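Local atomic coordinates of exotoxin 5 (Staphylococcus aureus subsp. aureus COL, PDB entry 3R2I), a protein that is of unknown function but belongs to the secreted staphylococcal superantigen-like proteins, which pair an OB-fold domain with a beta-grasp domain. Residues 187-190 with 191-195. Sequence-based numbering, arbitrary orientation.
Sequences FKIR and KLLIE
Phe187 and Lys191, one helical turn apart, meet where Lys191 CE passes 3.7 Å from ring atom CE1 of Phe187, the two side chains crossing obliquely. Both CG atoms stand anti to their backbone N, and the lysine chain then bends at chi3 (-69°), which brings its last methylene to the ring. Two residues further along, on another side of the helix, the pairing is purely aliphatic: Ile189 CG2 and Leu193 CD1 run side by side, pointing the same way, at a loose 4.2 Å. Beneath these side chains lies regular alpha-helical bonding. Lys191 N donates to Phe187 O at 3.0 Å and Ile194 N to Arg190 O at 2.8 Å, and Leu192 N and Leu193 N make the same i to i+4 bonds to Lys188 O and Ile189 O. Leu193 CG packs 3.3 Å from Ile189 O, the acceptor of its own amide.

Outside the two segments, Ile189 and Leu193 both press on Val246 of strand 241-248, whereas Arg190 and Ile194 touch Tyr67 of helix 57-68, which places helix 182-197 between the five-stranded beta-grasp sheet and the N-terminal helix. Other polar ends are held elsewhere: Arg190 NE by a salt bridge to Asp186, and Lys188 NZ by Glu184 and Glu73. Lys191 meets Phe187 through CE, a methylene probably polarised by the neighbouring ammonium, while NZ itself bonds to Glu69 O, just after helix 57-68, and the lysine thereby joins a ring contact within its own helix to a polar link beyond it.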
loop_
_atom_site.group_PDB
_atom_site.type_symbol
_atom_site.label_atom_id
_atom_site.label_comp_id
_atom_site.label_asym_id
_atom_site.label_seq_id
_atom_site.Cartn_x
_atom_site.Cartn_y
_atom_site.Cartn_z
ATOM N N PHE A 187 -1.098 -2.100 2.498
ATOM C CA PHE A 187 -0.013 -2.336 3.416
ATOM C C PHE A 187 -0.357 -1.951 4.842
ATOM O O PHE A 187 -0.175 -2.734 5.764
ATOM C CB PHE A 187 1.225 -1.554 2.972
ATOM C CG PHE A 187 2.472 -1.987 3.675
ATOM C CD1 PHE A 187 2.941 -1.318 4.758
ATOM C CD2 PHE A 187 3.100 -3.127 3.300
ATOM C CE1 PHE A 187 4.081 -1.760 5.412
ATOM C CE2 PHE A 187 4.215 -3.553 3.943
ATOM C CZ PHE A 187 4.704 -2.855 4.994
ATOM N N LYS A 188 -0.885 -0.751 5.022
ATOM C CA LYS A 188 -1.178 -0.291 6.372
ATOM C C LYS A 188 -2.281 -1.098 7.056
ATOM O O LYS A 188 -2.212 -1.373 8.274
ATOM C CB LYS A 188 -1.479 1.210 6.375
ATOM C CG LYS A 188 -0.261 2.064 6.024
ATOM C CD LYS A 188 -0.601 3.597 5.995
ATOM C CE LYS A 188 0.675 4.451 5.758
ATOM N NZ LYS A 188 0.481 5.952 5.610
ATOM N N ILE A 189 -3.282 -1.510 6.284
ATOM C CA ILE A 189 -4.367 -2.287 6.873
ATOM C C ILE A 189 -3.864 -3.675 7.269
ATOM O O ILE A 189 -4.156 -4.157 8.381
ATOM C CB ILE A 189 -5.549 -2.392 5.930
ATOM C CG1 ILE A 189 -6.153 -0.986 5.724
ATOM C CG2 ILE A 189 -6.595 -3.353 6.518
ATOM C CD1 ILE A 189 -7.110 -0.845 4.522
ATOM N N ARG A 190 -3.085 -4.317 6.390
ATOM C CA ARG A 190 -2.554 -5.629 6.733
ATOM C C ARG A 190 -1.626 -5.585 7.948
ATOM O O ARG A 190 -1.670 -6.469 8.814
ATOM C CB ARG A 190 -1.886 -6.303 5.538
ATOM C CG ARG A 190 -2.833 -6.587 4.370
ATOM C CD ARG A 190 -2.300 -7.739 3.537
ATOM N NE ARG A 190 -2.631 -7.705 2.117
ATOM C CZ ARG A 190 -2.530 -8.754 1.299
ATOM N NH1 ARG A 190 -2.213 -9.978 1.746
ATOM N NH2 ARG A 190 -2.800 -8.592 0.029
ATOM N N LYS A 191 -0.817 -4.544 8.042
ATOM C CA LYS A 191 0.082 -4.386 9.188
ATOM C C LYS A 191 -0.716 -4.306 10.486
ATOM O O LYS A 191 -0.378 -4.951 11.489
ATOM C CB LYS A 191 0.969 -3.152 9.033
ATOM C CG LYS A 191 1.933 -3.041 10.228
ATOM C CD LYS A 191 2.982 -1.948 10.163
ATOM C CE LYS A 191 4.029 -2.199 9.117
ATOM N NZ LYS A 191 5.208 -1.323 9.457
ATOM N N LEU A 192 -1.797 -3.528 10.464
ATOM C CA LEU A 192 -2.698 -3.442 11.616
ATOM C C LEU A 192 -3.335 -4.815 11.900
ATOM O O LEU A 192 -3.426 -5.238 13.047
ATOM C CB LEU A 192 -3.761 -2.361 11.381
ATOM C CG LEU A 192 -4.893 -2.197 12.411
ATOM C CD1 LEU A 192 -5.607 -0.862 12.170
ATOM C CD2 LEU A 192 -5.901 -3.334 12.345
ATOM N N LEU A 193 -3.758 -5.528 10.860
ATOM C CA LEU A 193 -4.367 -6.857 11.072
ATOM C C LEU A 193 -3.359 -7.807 11.665
ATOM O O LEU A 193 -3.723 -8.656 12.467
ATOM C CB LEU A 193 -4.932 -7.452 9.811
ATOM C CG LEU A 193 -6.063 -6.681 9.144
ATOM C CD1 LEU A 193 -6.335 -7.301 7.778
ATOM C CD2 LEU A 193 -7.346 -6.623 10.017
ATOM N N ILE A 194 -2.106 -7.715 11.233
ATOM C CA ILE A 194 -1.063 -8.544 11.832
ATOM C C ILE A 194 -0.867 -8.237 13.308
ATOM O O ILE A 194 -0.886 -9.142 14.117
ATOM C CB ILE A 194 0.314 -8.375 11.126
ATOM C CG1 ILE A 194 0.272 -8.950 9.698
ATOM C CG2 ILE A 194 1.428 -9.087 11.911
ATOM C CD1 ILE A 194 1.531 -8.638 8.885
ATOM N N GLU A 195 -0.696 -6.971 13.671
ATOM C CA GLU A 195 -0.406 -6.615 15.076
ATOM C C GLU A 195 -1.600 -6.811 16.011
ATOM O O GLU A 195 -1.442 -7.391 17.087
ATOM C CB GLU A 195 0.033 -5.144 15.272
ATOM C CG GLU A 195 0.968 -4.465 14.251
ATOM C CD GLU A 195 2.446 -4.865 14.260
ATOM O OE1 GLU A 195 2.806 -6.052 14.615
ATOM O OE2 GLU A 195 3.247 -3.933 13.877
#